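PDB 3GIR: aminomethyltransferase, which belongs to the aminomethyltransferase (T-protein) family, with the N-terminal region and the C-terminal barrel region of that family. Local coordinates for residues Lys85-Glu90 with Leu142-Gly147; Tyr116-Asn121 with Thr279-Lys284; Leu127-Leu132 with Cys261-Asp266; Thr272-Ala277 with Lys296-Ser301. One frame throughout, in Å; residues are numbered along the deposited sequence. Where two conformers were deposited one is given.

In the fold
Four contacts illustrate how chemistry follows place in a fold. Interaction 1 is a buried pairing of adjacent strands, written in backbone hydrogen bonds. Interactions 2 and 3 hang on the same antiparallel sheet but reach across to the long loop between helices 248-257 and 284-289. They are partly buried, and side-chain packing and bridging waters do the work there. Interaction 4, about 19 Å from centre of contact to centre of chain, sets that same loop against helix 295-304 through apolar contacts and one shared water. Interactions 1 and 3 meet through neighbouring strands, Y116 OH bonds D129 OD2 between interactions 2 and 3, and Y118 packs on P273 between interactions 2 and 4.

Interaction 1: Lys85-Glu90 with Leu142-Gly147; sequences KLIAVE and LVANAG
With its first torsion at -179°, V143 places CG1 anti to the backbone N and brings CG2 beside that N, where it lies 4.1 Å from L86 CD1; the two side chains run side by side in the same direction. On the other face of the sheet L142 has CG anti to its carbonyl carbon (chi1 -75°), and its CD1 branch crosses V89 CG2 at 4.0 Å. The same face carries I87, whose CD1 comes within 4.3 Å of A144 CB.

Beneath these contacts is antiparallel pairing in its textbook form. K85 with A144 and I87 with L142 are hydrogen-bonded pairs, each closed by two N-H...O bonds; A144 N to K85 O, at 2.8 Å, is almost straight. Between them L86 and V143 form a non-hydrogen-bonded pair, and the L86 CA-H leans on L142 O at 3.3 Å. The backbone polar groups of both hydrogen-bonded pairs are thereby satisfied, those of I87, L142 and A144 in largely apolar surroundings.

Helix 149-159 covers the face bearing I87 and L142 through L156, helix 94-101 takes V89, and strands 166-169 and 126-136 continue the sheet beyond 85-90 and 139-144 respectively.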
loop_
_atom_site.group_PDB
_atom_site.type_symbol
_atom_site.label_atom_id
_atom_site.label_comp_id
_atom_site.label_asym_id
_atom_site.label_seq_id
_atom_site.Cartn_x
_atom_site.Cartn_y
_atom_site.Cartn_z
ATOM N N LYS A 85 -4.865 0.977 -9.890
ATOM C CA LYS A 85 -6.096 1.347 -10.586
ATOM C C LYS A 85 -6.900 2.343 -9.802
ATOM O O LYS A 85 -7.178 2.125 -8.628
ATOM C CB LYS A 85 -6.980 0.119 -10.908
ATOM C CG LYS A 85 -8.020 0.353 -11.952
ATOM C CD LYS A 85 -7.381 0.477 -13.356
ATOM C CE LYS A 85 -8.383 0.683 -14.437
ATOM N NZ LYS A 85 -7.663 0.698 -15.759
ATOM N N LEU A 86 -7.264 3.423 -10.479
ATOM C CA LEU A 86 -8.174 4.436 -9.929
ATOM C C LEU A 86 -9.579 4.063 -10.359
ATOM O O LEU A 86 -9.822 3.776 -11.553
ATOM C CB LEU A 86 -7.841 5.801 -10.506
ATOM C CG LEU A 86 -6.852 6.579 -9.662
ATOM C CD1 LEU A 86 -5.515 5.920 -9.720
ATOM C CD2 LEU A 86 -6.850 8.035 -10.212
ATOM N N ILE A 87 -10.477 4.003 -9.395
ATOM C CA ILE A 87 -11.867 3.797 -9.641
ATOM C C ILE A 87 -12.633 5.005 -9.070
ATOM O O ILE A 87 -12.575 5.298 -7.868
ATOM C CB ILE A 87 -12.293 2.532 -8.928
ATOM C CG1 ILE A 87 -11.617 1.284 -9.518
ATOM C CG2 ILE A 87 -13.840 2.305 -9.059
ATOM C CD1 ILE A 87 -11.751 -0.045 -8.689
ATOM N N ALA A 88 -13.363 5.699 -9.957
ATOM C CA ALA A 88 -14.234 6.822 -9.531
ATOM C C ALA A 88 -15.593 6.290 -9.106
ATOM O O ALA A 88 -16.135 5.299 -9.687
ATOM C CB ALA A 88 -14.410 7.830 -10.629
ATOM N N VAL A 89 -16.127 6.908 -8.078
ATOM C CA VAL A 89 -17.462 6.533 -7.576
ATOM C C VAL A 89 -18.238 7.872 -7.536
ATOM O O VAL A 89 -17.847 8.780 -6.834
ATOM C CB VAL A 89 -17.298 5.909 -6.219
ATOM C CG1 VAL A 89 -18.679 5.703 -5.539
ATOM C CG2 VAL A 89 -16.465 4.570 -6.339
ATOM N N GLU A 90 -19.325 7.969 -8.313
ATOM C CA GLU A 90 -19.990 9.223 -8.595
ATOM C C GLU A 90 -21.504 8.993 -8.646
ATOM O O GLU A 90 -21.905 8.088 -9.334
ATOM C CB GLU A 90 -19.497 9.710 -9.976
ATOM C CG GLU A 90 -20.130 10.980 -10.445
ATOM C CD GLU A 90 -19.551 11.526 -11.741
ATOM O OE1 GLU A 90 -18.758 10.808 -12.441
ATOM O OE2 GLU A 90 -19.929 12.678 -12.069
ATOM N N LEU A 142 -11.268 5.890 -5.460
ATOM C CA LEU A 142 -10.617 4.743 -4.810
ATOM C C LEU A 142 -9.357 4.412 -5.589
ATOM O O LEU A 142 -9.335 4.421 -6.846
ATOM C CB LEU A 142 -11.542 3.504 -4.818
ATOM C CG LEU A 142 -12.704 3.511 -3.840
ATOM C CD1 LEU A 142 -13.861 2.489 -4.197
ATOM C CD2 LEU A 142 -12.179 3.273 -2.421
ATOM N N VAL A 143 -8.299 4.056 -4.874
ATOM C CA VAL A 143 -7.118 3.461 -5.532
ATOM C C VAL A 143 -6.965 2.023 -5.077
ATOM O O VAL A 143 -6.850 1.790 -3.868
ATOM C CB VAL A 143 -5.858 4.308 -5.188
ATOM C CG1 VAL A 143 -4.616 3.712 -5.890
ATOM C CG2 VAL A 143 -5.977 5.787 -5.672
ATOM N N ALA A 144 -6.952 1.112 -6.057
ATOM C CA ALA A 144 -6.960 -0.351 -5.878
ATOM C C ALA A 144 -5.614 -0.907 -6.229
ATOM O O ALA A 144 -4.937 -0.397 -7.132
ATOM C CB ALA A 144 -8.008 -0.988 -6.792
ATOM N N ASN A 145 -5.237 -2.002 -5.586
ATOM C CA ASN A 145 -3.996 -2.659 -5.974
ATOM C C ASN A 145 -4.029 -3.327 -7.306
ATOM O O ASN A 145 -5.063 -3.859 -7.717
ATOM C CB ASN A 145 -3.692 -3.726 -4.892
ATOM C CG ASN A 145 -3.154 -3.154 -3.665
ATOM O OD1 ASN A 145 -3.852 -3.139 -2.578
ATOM N ND2 ASN A 145 -1.935 -2.619 -3.760
ATOM N N ALA A 146 -2.865 -3.436 -7.961
ATOM C CA ALA A 146 -2.765 -4.001 -9.276
ATOM C C ALA A 146 -3.381 -5.391 -9.422
ATOM O O ALA A 146 -4.155 -5.638 -10.347
ATOM C CB ALA A 146 -1.291 -3.985 -9.710
ATOM N N GLY A 147 -3.052 -6.272 -8.526
ATOM C CA GLY A 147 -3.514 -7.664 -8.680
ATOM C C GLY A 147 -4.994 -7.880 -8.504
ATOM O O GLY A 147 -5.559 -8.901 -8.897
#

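Interaction 2: Tyr116-Asn121 with Thr279-Lys284; sequences YSYLLN and TWAVPK
Aromatic and aliphatic packing, backed by two bridging waters, joins Y116 and Y118 of the edge strand 114-120 to W280, A281 and V282 in the loop that leads into helix 284-289. A281 is central: its CB sits at the edge of the Y116 ring, 4.0 Å from CD2, and lies 3.9 Å from Y118 CE2. W280 has CG between its backbone N and carbonyl carbon (chi1 56°), which turns the indole back to Y116, with CH2 3.6 Å from CD2. Their planes are 25° apart, yet the rings are slid so far that they barely overlap. V282 presents its CG2 branch to the Y118 hydroxyl end, crossing that side chain at about a right angle.

Two waters make the polar links. One donates to both Y116 O, at 2.6 Å, and A281 O; a second links A281 O to S117 OG, donating to the carbonyl at 2.6 Å.

Each tyrosine hydroxyl bonds outside the two segments, Y116 OH to D129 OD2 and Y118 OH to L278 O, although Y118 OH packs on V282 CG2, 3.4 Å away. This implies a division of labour: rings, methyls and the Y118 hydroxyl oxygen pack directly, while A281 O reaches the strand through water.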
loop_
_atom_site.group_PDB
_atom_site.type_symbol
_atom_site.label_atom_id
_atom_site.label_comp_id
_atom_site.label_asym_id
_atom_site.label_seq_id
_atom_site.Cartn_x
_atom_site.Cartn_y
_atom_site.Cartn_z
ATOM N N TYR A 116 -7.495 5.310 4.636
ATOM C CA TYR A 116 -7.143 3.923 4.380
ATOM C C TYR A 116 -8.314 3.067 4.767
ATOM O O TYR A 116 -8.953 3.265 5.826
ATOM C CB TYR A 116 -5.903 3.512 5.233
ATOM C CG TYR A 116 -5.457 2.091 5.068
ATOM C CD1 TYR A 116 -4.710 1.693 3.981
ATOM C CD2 TYR A 116 -5.813 1.126 6.012
ATOM C CE1 TYR A 116 -4.288 0.351 3.860
ATOM C CE2 TYR A 116 -5.409 -0.195 5.877
ATOM C CZ TYR A 116 -4.634 -0.572 4.834
ATOM O OH TYR A 116 -4.312 -1.940 4.750
ATOM N N SER A 117 -8.668 2.108 3.919
ATOM C CA SER A 117 -9.771 1.219 4.193
ATOM C C SER A 117 -9.542 -0.123 3.504
ATOM O O SER A 117 -8.453 -0.425 2.999
ATOM C CB SER A 117 -11.110 1.813 3.758
ATOM O OG SER A 117 -12.181 1.166 4.407
ATOM N N TYR A 118 -10.576 -0.948 3.497
ATOM C CA TYR A 118 -10.489 -2.258 2.842
ATOM C C TYR A 118 -11.839 -2.786 2.445
ATOM O O TYR A 118 -12.835 -2.545 3.124
ATOM C CB TYR A 118 -9.761 -3.293 3.760
ATOM C CG TYR A 118 -9.773 -3.015 5.213
ATOM C CD1 TYR A 118 -10.947 -3.096 5.933
ATOM C CD2 TYR A 118 -8.606 -2.750 5.919
ATOM C CE1 TYR A 118 -10.946 -2.875 7.298
ATOM C CE2 TYR A 118 -8.633 -2.493 7.274
ATOM C CZ TYR A 118 -9.800 -2.577 7.945
ATOM O OH TYR A 118 -9.867 -2.393 9.311
ATOM N N LEU A 119 -11.843 -3.513 1.351
ATOM C CA LEU A 119 -13.012 -4.217 0.871
ATOM C C LEU A 119 -13.029 -5.573 1.598
ATOM O O LEU A 119 -12.126 -6.366 1.436
ATOM C CB LEU A 119 -12.862 -4.400 -0.643
ATOM C CG LEU A 119 -14.061 -4.894 -1.360
ATOM C CD1 LEU A 119 -15.236 -3.823 -1.408
ATOM C CD2 LEU A 119 -13.659 -5.431 -2.803
ATOM N N LEU A 120 -14.084 -5.862 2.360
ATOM C CA LEU A 120 -14.152 -7.131 3.103
ATOM C C LEU A 120 -15.109 -8.065 2.453
ATOM O O LEU A 120 -16.146 -7.615 1.876
ATOM C CB LEU A 120 -14.654 -6.811 4.489
ATOM C CG LEU A 120 -13.833 -5.899 5.317
ATOM C CD1 LEU A 120 -14.565 -5.777 6.661
ATOM C CD2 LEU A 120 -12.385 -6.345 5.525
ATOM N N ASN A 121 -14.812 -9.355 2.551
ATOM C CA ASN A 121 -15.813 -10.376 2.233
ATOM C C ASN A 121 -16.735 -10.636 3.411
ATOM O O ASN A 121 -16.618 -9.999 4.454
ATOM C CB ASN A 121 -15.166 -11.631 1.705
ATOM C CG ASN A 121 -14.312 -12.380 2.736
ATOM O OD1 ASN A 121 -14.539 -12.303 3.909
ATOM N ND2 ASN A 121 -13.327 -13.102 2.232
ATOM N N THR A 279 -7.488 -3.037 12.576
ATOM C CA THR A 279 -8.846 -2.624 12.959
ATOM C C THR A 279 -8.900 -1.121 13.222
ATOM O O THR A 279 -9.997 -0.576 13.223
ATOM C CB THR A 279 -9.393 -3.335 14.263
ATOM O OG1 THR A 279 -8.507 -3.012 15.335
ATOM C CG2 THR A 279 -9.474 -4.862 14.034
ATOM N N TRP A 280 -7.758 -0.473 13.458
ATOM C CA TRP A 280 -7.680 0.978 13.673
ATOM C C TRP A 280 -8.343 1.772 12.523
ATOM O O TRP A 280 -8.786 2.904 12.705
ATOM C CB TRP A 280 -6.261 1.455 13.855
ATOM C CG TRP A 280 -5.306 1.105 12.737
ATOM C CD1 TRP A 280 -4.408 0.104 12.770
ATOM C CD2 TRP A 280 -5.125 1.777 11.482
ATOM N NE1 TRP A 280 -3.669 0.079 11.607
ATOM C CE2 TRP A 280 -4.108 1.088 10.790
ATOM C CE3 TRP A 280 -5.741 2.868 10.865
ATOM C CZ2 TRP A 280 -3.678 1.477 9.525
ATOM C CZ3 TRP A 280 -5.291 3.243 9.604
ATOM C CH2 TRP A 280 -4.300 2.535 8.956
ATOM N N ALA A 281 -8.394 1.154 11.340
ATOM C CA ALA A 281 -8.983 1.799 10.156
ATOM C C ALA A 281 -10.507 1.958 10.209
ATOM O O ALA A 281 -11.071 2.624 9.315
ATOM C CB ALA A 281 -8.560 1.036 8.874
ATOM N N VAL A 282 -11.191 1.305 11.164
ATOM C CA VAL A 282 -12.637 1.336 11.297
ATOM C C VAL A 282 -12.942 1.998 12.631
ATOM O O VAL A 282 -12.758 1.366 13.677
ATOM C CB VAL A 282 -13.273 -0.061 11.282
ATOM C CG1 VAL A 282 -14.789 -0.015 11.263
ATOM C CG2 VAL A 282 -12.808 -0.872 10.078
ATOM N N PRO A 283 -13.346 3.292 12.601
ATOM C CA PRO A 283 -13.646 4.031 13.851
ATOM C C PRO A 283 -14.842 3.450 14.592
ATOM O O PRO A 283 -15.609 2.675 14.035
ATOM C CB PRO A 283 -13.913 5.467 13.384
ATOM C CG PRO A 283 -13.401 5.552 11.963
ATOM C CD PRO A 283 -13.442 4.140 11.395
ATOM N N LYS A 284 -14.925 3.761 15.882
ATOM C CA LYS A 284 -15.983 3.249 16.755
ATOM C C LYS A 284 -17.377 3.499 16.198
ATOM O O LYS A 284 -18.203 2.617 16.227
ATOM C CB LYS A 284 -15.870 3.844 18.196
HETATM O O HOH W 1 -9.200 4.740 7.947
HETATM O O HOH W 2 -12.156 1.896 7.017
#

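Interaction 3: Leu127-Leu132 with Cys261-Asp266; sequences LDDLIL and CLHGND
The ring of H263 and the backbone of D128 make the one CH-pi contact here: D128 CA stands 4.0 Å from the ring centroid, 26° off the normal, displaced toward the rim. An anti placement of H263 CG relative to its own N (chi1 -166°) extends the imidazole to the strand. H263 CE1 then comes 3.2 Å from L127 O, and NE2 is equally near but badly angled for a hydrogen bond; its partner is I126 O.

The carboxylate oxygens meet only histidine carbons closely, without salt bridge or hydrogen bond. D128 OD1 approaches H263 CG at 3.8 Å, its plane turned steeply to the ring, and D129 OD1 lies 3.7 Å from H263 CB as the two side chains slide past each other. Both aspartates are gripped from elsewhere, D128 OD2 by N145 N and D129 OD2 by Y116 OH.

Water supplies the polar links. One molecule accepts from H263 N at 2.9 Å and donates to D129 OD1; another joins D129 OD2, at 2.5 Å, to C261 O, at 2.7 Å.

Within 261-266, D266 OD2 receives L262 N through its anti lone pair and is salt-bridged to R255, while OD1 bonds T339 and S340 and the backbone O bonds Y355. Close to the centre of the folded chain, the segment thus ties strand 126-136 to the C-terminal barrel, consistent with the three-domain fold of the T-protein family.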
loop_
_atom_site.group_PDB
_atom_site.type_symbol
_atom_site.label_atom_id
_atom_site.label_comp_id
_atom_site.label_asym_id
_atom_site.label_seq_id
_atom_site.Cartn_x
_atom_site.Cartn_y
_atom_site.Cartn_z
ATOM N N LEU A 127 -10.431 -8.550 0.932
ATOM C CA LEU A 127 -10.327 -8.748 -0.523
ATOM C C LEU A 127 -9.239 -7.833 -1.140
ATOM O O LEU A 127 -8.573 -8.227 -2.088
ATOM C CB LEU A 127 -11.672 -8.403 -1.199
ATOM C CG LEU A 127 -12.794 -9.378 -0.753
ATOM C CD1 LEU A 127 -14.232 -8.896 -1.155
ATOM C CD2 LEU A 127 -12.493 -10.767 -1.438
ATOM N N ASP A 128 -9.120 -6.622 -0.620
ATOM C CA ASP A 128 -8.121 -5.631 -1.050
ATOM C C ASP A 128 -8.083 -4.530 -0.041
ATOM O O ASP A 128 -9.091 -4.208 0.588
ATOM C CB ASP A 128 -8.404 -5.047 -2.443
ATOM C CG ASP A 128 -7.116 -4.535 -3.155
ATOM O OD1 ASP A 128 -6.026 -4.811 -2.593
ATOM O OD2 ASP A 128 -7.260 -3.755 -4.146
ATOM N N ASP A 129 -6.917 -3.929 0.116
ATOM C CA ASP A 129 -6.856 -2.667 0.865
ATOM C C ASP A 129 -6.845 -1.521 -0.130
ATOM O O ASP A 129 -6.453 -1.716 -1.301
ATOM C CB ASP A 129 -5.749 -2.608 1.917
ATOM C CG ASP A 129 -4.389 -2.783 1.438
ATOM O OD1 ASP A 129 -4.094 -3.229 0.290
ATOM O OD2 ASP A 129 -3.501 -2.479 2.336
ATOM N N LEU A 130 -7.396 -0.380 0.305
ATOM C CA LEU A 130 -7.744 0.679 -0.666
ATOM C C LEU A 130 -7.510 2.005 0.011
ATOM O O LEU A 130 -7.573 2.067 1.208
ATOM C CB LEU A 130 -9.270 0.536 -1.007
ATOM C CG LEU A 130 -9.872 -0.708 -1.629
ATOM C CD1 LEU A 130 -11.421 -0.821 -1.627
ATOM C CD2 LEU A 130 -9.392 -0.850 -3.084
ATOM N N ILE A 131 -7.356 3.093 -0.752
ATOM C CA ILE A 131 -7.445 4.428 -0.243
ATOM C C ILE A 131 -8.632 5.088 -0.924
ATOM O O ILE A 131 -8.768 5.085 -2.180
ATOM C CB ILE A 131 -6.201 5.306 -0.502
ATOM C CG1 ILE A 131 -4.926 4.570 -0.096
ATOM C CG2 ILE A 131 -6.384 6.681 0.104
ATOM C CD1 ILE A 131 -4.871 4.325 1.381
ATOM N N LEU A 132 -9.518 5.638 -0.069
ATOM C CA LEU A 132 -10.739 6.351 -0.489
ATOM C C LEU A 132 -10.539 7.853 -0.243
ATOM O O LEU A 132 -10.167 8.237 0.870
ATOM C CB LEU A 132 -11.909 5.856 0.346
ATOM C CG LEU A 132 -13.261 6.598 0.156
ATOM C CD1 LEU A 132 -13.868 6.399 -1.211
ATOM C CD2 LEU A 132 -14.251 6.203 1.204
ATOM N N CYS A 261 1.622 -2.842 4.923
ATOM C CA CYS A 261 1.223 -4.154 4.345
ATOM C C CYS A 261 1.220 -4.176 2.839
ATOM O O CYS A 261 0.898 -3.162 2.171
ATOM C CB CYS A 261 -0.165 -4.539 4.782
ATOM S SG CYS A 261 -0.224 -4.982 6.535
ATOM N N LEU A 262 1.501 -5.357 2.290
ATOM C CA LEU A 262 1.348 -5.606 0.865
ATOM C C LEU A 262 0.258 -6.669 0.697
ATOM O O LEU A 262 0.421 -7.833 1.127
ATOM C CB LEU A 262 2.675 -5.984 0.203
ATOM C CG LEU A 262 2.493 -6.505 -1.226
ATOM C CD1 LEU A 262 2.005 -5.308 -2.047
ATOM C CD2 LEU A 262 3.805 -7.083 -1.751
ATOM N N HIS A 263 -0.851 -6.329 0.027
ATOM C CA HIS A 263 -1.871 -7.307 -0.162
ATOM C C HIS A 263 -1.381 -8.397 -1.101
ATOM O O HIS A 263 -0.664 -8.163 -2.075
ATOM C CB HIS A 263 -3.158 -6.672 -0.695
ATOM C CG HIS A 263 -4.344 -7.568 -0.594
ATOM N ND1 HIS A 263 -4.576 -8.559 -1.511
ATOM C CD2 HIS A 263 -5.318 -7.682 0.348
ATOM C CE1 HIS A 263 -5.658 -9.230 -1.166
ATOM N NE2 HIS A 263 -6.133 -8.724 -0.044
ATOM N N GLY A 264 -1.689 -9.635 -0.711
ATOM C CA GLY A 264 -1.158 -10.832 -1.389
ATOM C C GLY A 264 0.036 -11.442 -0.674
ATOM O O GLY A 264 0.390 -12.602 -0.914
ATOM N N ASN A 265 0.637 -10.671 0.229
ATOM C CA ASN A 265 1.727 -11.124 1.102
ATOM C C ASN A 265 1.243 -11.100 2.534
ATOM O O ASN A 265 0.908 -12.138 3.129
ATOM C CB ASN A 265 2.959 -10.231 1.006
ATOM C CG ASN A 265 3.855 -10.557 -0.190
ATOM O OD1 ASN A 265 3.365 -10.861 -1.290
ATOM N ND2 ASN A 265 5.157 -10.421 -0.006
ATOM N N ASP A 266 1.136 -9.903 3.076
ATOM C CA ASP A 266 0.820 -9.734 4.483
ATOM C C ASP A 266 -0.627 -9.731 4.860
ATOM O O ASP A 266 -0.946 -9.846 6.028
ATOM C CB ASP A 266 1.427 -8.429 4.961
ATOM C CG ASP A 266 2.835 -8.247 4.449
ATOM O OD1 ASP A 266 3.741 -9.093 4.725
ATOM O OD2 ASP A 266 3.015 -7.258 3.695
HETATM O O HOH W 3 -1.401 -3.527 -0.246
HETATM O O HOH W 4 -1.207 -1.441 2.326
#

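Interaction 4: Thr272-Ala277 with Lys296-Ser301; sequences TPIDAA and KAFLES
I274 lies over one face of the F298 ring: its CD1 is 4.2 Å from the centroid and 21° off the normal, a CH-pi contact displaced toward the rim. P273 takes the edge of the same ring, near its plane, with CG 3.8 Å from F298 CE1. The phenyl group reaches both because F298 holds CG anti to its backbone N (chi1 -178°), carrying the ring out from helix 295-304 to the loop. One turn of helix later S301 fits against the flank of I274, its OG 3.5 Å from CG1, while the CG2 branch of I274 lies alongside S301 O.

The loop's own hydrogen bonds define its shape. T272 OG1 accepts D275 N at 3.2 Å in a nearly straight bond, which makes an ST motif, and T272 N answers to D275 OD2, met from above the carboxylate plane. A type I turn from I274 to A277 follows, closed by A277 N to I274 O.

A single water binds T272 OG1 at 2.6 Å and S301 OG at 2.5 Å, and donates to D275 OD1 as well; the two hydroxyls themselves, 3.6 Å apart between T272 OG1 and S301 OG, are not hydrogen-bonded. D275 OD1 also receives S307 N, just past the helix. L120 of strand 114-120 touches both P273 and F298, and V282, further along the loop, also touches F298.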
loop_
_atom_site.group_PDB
_atom_site.type_symbol
_atom_site.label_atom_id
_atom_site.label_comp_id
_atom_site.label_asym_id
_atom_site.label_seq_id
_atom_site.Cartn_x
_atom_site.Cartn_y
_atom_site.Cartn_z
ATOM N N THR A 272 -8.498 -11.437 8.425
ATOM C CA THR A 272 -9.339 -10.343 8.821
ATOM C C THR A 272 -8.508 -9.159 9.290
ATOM O O THR A 272 -7.322 -9.332 9.554
ATOM C CB THR A 272 -10.272 -10.750 9.954
ATOM O OG1 THR A 272 -9.521 -10.904 11.171
ATOM C CG2 THR A 272 -11.051 -11.985 9.610
ATOM N N PRO A 273 -9.113 -7.958 9.436
ATOM C CA PRO A 273 -8.336 -6.861 9.954
ATOM C C PRO A 273 -7.891 -7.105 11.399
ATOM O O PRO A 273 -6.913 -6.521 11.826
ATOM C CB PRO A 273 -9.294 -5.646 9.882
ATOM C CG PRO A 273 -10.186 -6.009 8.765
ATOM C CD PRO A 273 -10.417 -7.507 8.922
ATOM N N ILE A 274 -8.602 -7.988 12.098
ATOM C CA ILE A 274 -8.263 -8.306 13.466
ATOM C C ILE A 274 -6.941 -9.058 13.452
ATOM O O ILE A 274 -6.009 -8.665 14.177
ATOM C CB ILE A 274 -9.411 -9.120 14.166
ATOM C CG1 ILE A 274 -10.758 -8.323 14.206
ATOM C CG2 ILE A 274 -9.006 -9.516 15.581
ATOM C CD1 ILE A 274 -11.483 -7.980 12.774
ATOM N N ASP A 275 -6.840 -10.107 12.626
ATOM C CA ASP A 275 -5.589 -10.877 12.541
ATOM C C ASP A 275 -4.448 -9.945 12.080
ATOM O O ASP A 275 -3.319 -10.037 12.517
ATOM C CB ASP A 275 -5.720 -12.001 11.496
ATOM C CG ASP A 275 -6.900 -12.906 11.717
ATOM O OD1 ASP A 275 -7.217 -13.123 12.919
ATOM O OD2 ASP A 275 -7.453 -13.422 10.654
ATOM N N ALA A 276 -4.747 -9.057 11.125
ATOM C CA ALA A 276 -3.762 -8.185 10.535
ATOM C C ALA A 276 -3.379 -6.949 11.321
ATOM O O ALA A 276 -2.527 -6.178 10.904
ATOM C CB ALA A 276 -4.248 -7.774 9.079
ATOM N N ALA A 277 -4.011 -6.764 12.485
ATOM C CA ALA A 277 -3.831 -5.556 13.300
ATOM C C ALA A 277 -4.012 -4.273 12.504
ATOM O O ALA A 277 -3.203 -3.330 12.609
ATOM C CB ALA A 277 -2.445 -5.545 14.032
ATOM N N LYS A 296 -20.923 -8.072 10.421
ATOM C CA LYS A 296 -21.266 -9.060 11.466
ATOM C C LYS A 296 -20.020 -9.884 11.788
ATOM O O LYS A 296 -19.677 -10.025 12.958
ATOM C CB LYS A 296 -22.402 -9.977 11.017
ATOM C CG LYS A 296 -22.652 -11.160 11.969
ATOM C CD LYS A 296 -23.870 -11.932 11.568
ATOM C CE LYS A 296 -24.083 -13.162 12.466
ATOM N NZ LYS A 296 -25.448 -13.741 12.192
ATOM N N ALA A 297 -19.370 -10.437 10.756
ATOM C CA ALA A 297 -18.101 -11.240 10.935
ATOM C C ALA A 297 -16.974 -10.383 11.509
ATOM O O ALA A 297 -16.172 -10.826 12.357
ATOM C CB ALA A 297 -17.688 -11.879 9.642
ATOM N N PHE A 298 -16.877 -9.122 11.095
ATOM C CA PHE A 298 -15.863 -8.216 11.655
ATOM C C PHE A 298 -16.028 -8.029 13.188
ATOM O O PHE A 298 -15.071 -8.100 13.937
ATOM C CB PHE A 298 -15.965 -6.828 10.930
ATOM C CG PHE A 298 -14.952 -5.808 11.380
ATOM C CD1 PHE A 298 -13.767 -5.590 10.659
ATOM C CD2 PHE A 298 -15.185 -5.021 12.477
ATOM C CE1 PHE A 298 -12.890 -4.644 11.061
ATOM C CE2 PHE A 298 -14.244 -4.089 12.907
ATOM C CZ PHE A 298 -13.098 -3.885 12.170
ATOM N N LEU A 299 -17.256 -7.726 13.591
ATOM C CA LEU A 299 -17.646 -7.543 15.007
ATOM C C LEU A 299 -17.423 -8.838 15.811
ATOM O O LEU A 299 -16.871 -8.785 16.887
ATOM C CB LEU A 299 -19.104 -7.065 15.077
ATOM C CG LEU A 299 -19.267 -5.646 14.548
ATOM C CD1 LEU A 299 -20.726 -5.169 14.519
ATOM C CD2 LEU A 299 -18.388 -4.646 15.294
ATOM N N GLU A 300 -17.805 -9.977 15.268
ATOM C CA GLU A 300 -17.549 -11.269 15.946
ATOM C C GLU A 300 -16.053 -11.579 16.085
ATOM O O GLU A 300 -15.591 -12.114 17.096
ATOM C CB GLU A 300 -18.182 -12.416 15.194
ATOM C CG GLU A 300 -19.657 -12.564 15.519
ATOM C CD GLU A 300 -20.460 -13.350 14.490
ATOM O OE1 GLU A 300 -19.872 -13.872 13.502
ATOM O OE2 GLU A 300 -21.707 -13.434 14.676
ATOM N N SER A 301 -15.282 -11.270 15.055
ATOM C CA SER A 301 -13.837 -11.495 15.139
ATOM C C SER A 301 -13.173 -10.601 16.202
ATOM O O SER A 301 -12.197 -10.964 16.870
ATOM C CB SER A 301 -13.238 -11.207 13.757
ATOM O OG SER A 301 -11.900 -11.580 13.756
HETATM O O HOH W 5 -10.016 -12.929 12.706
#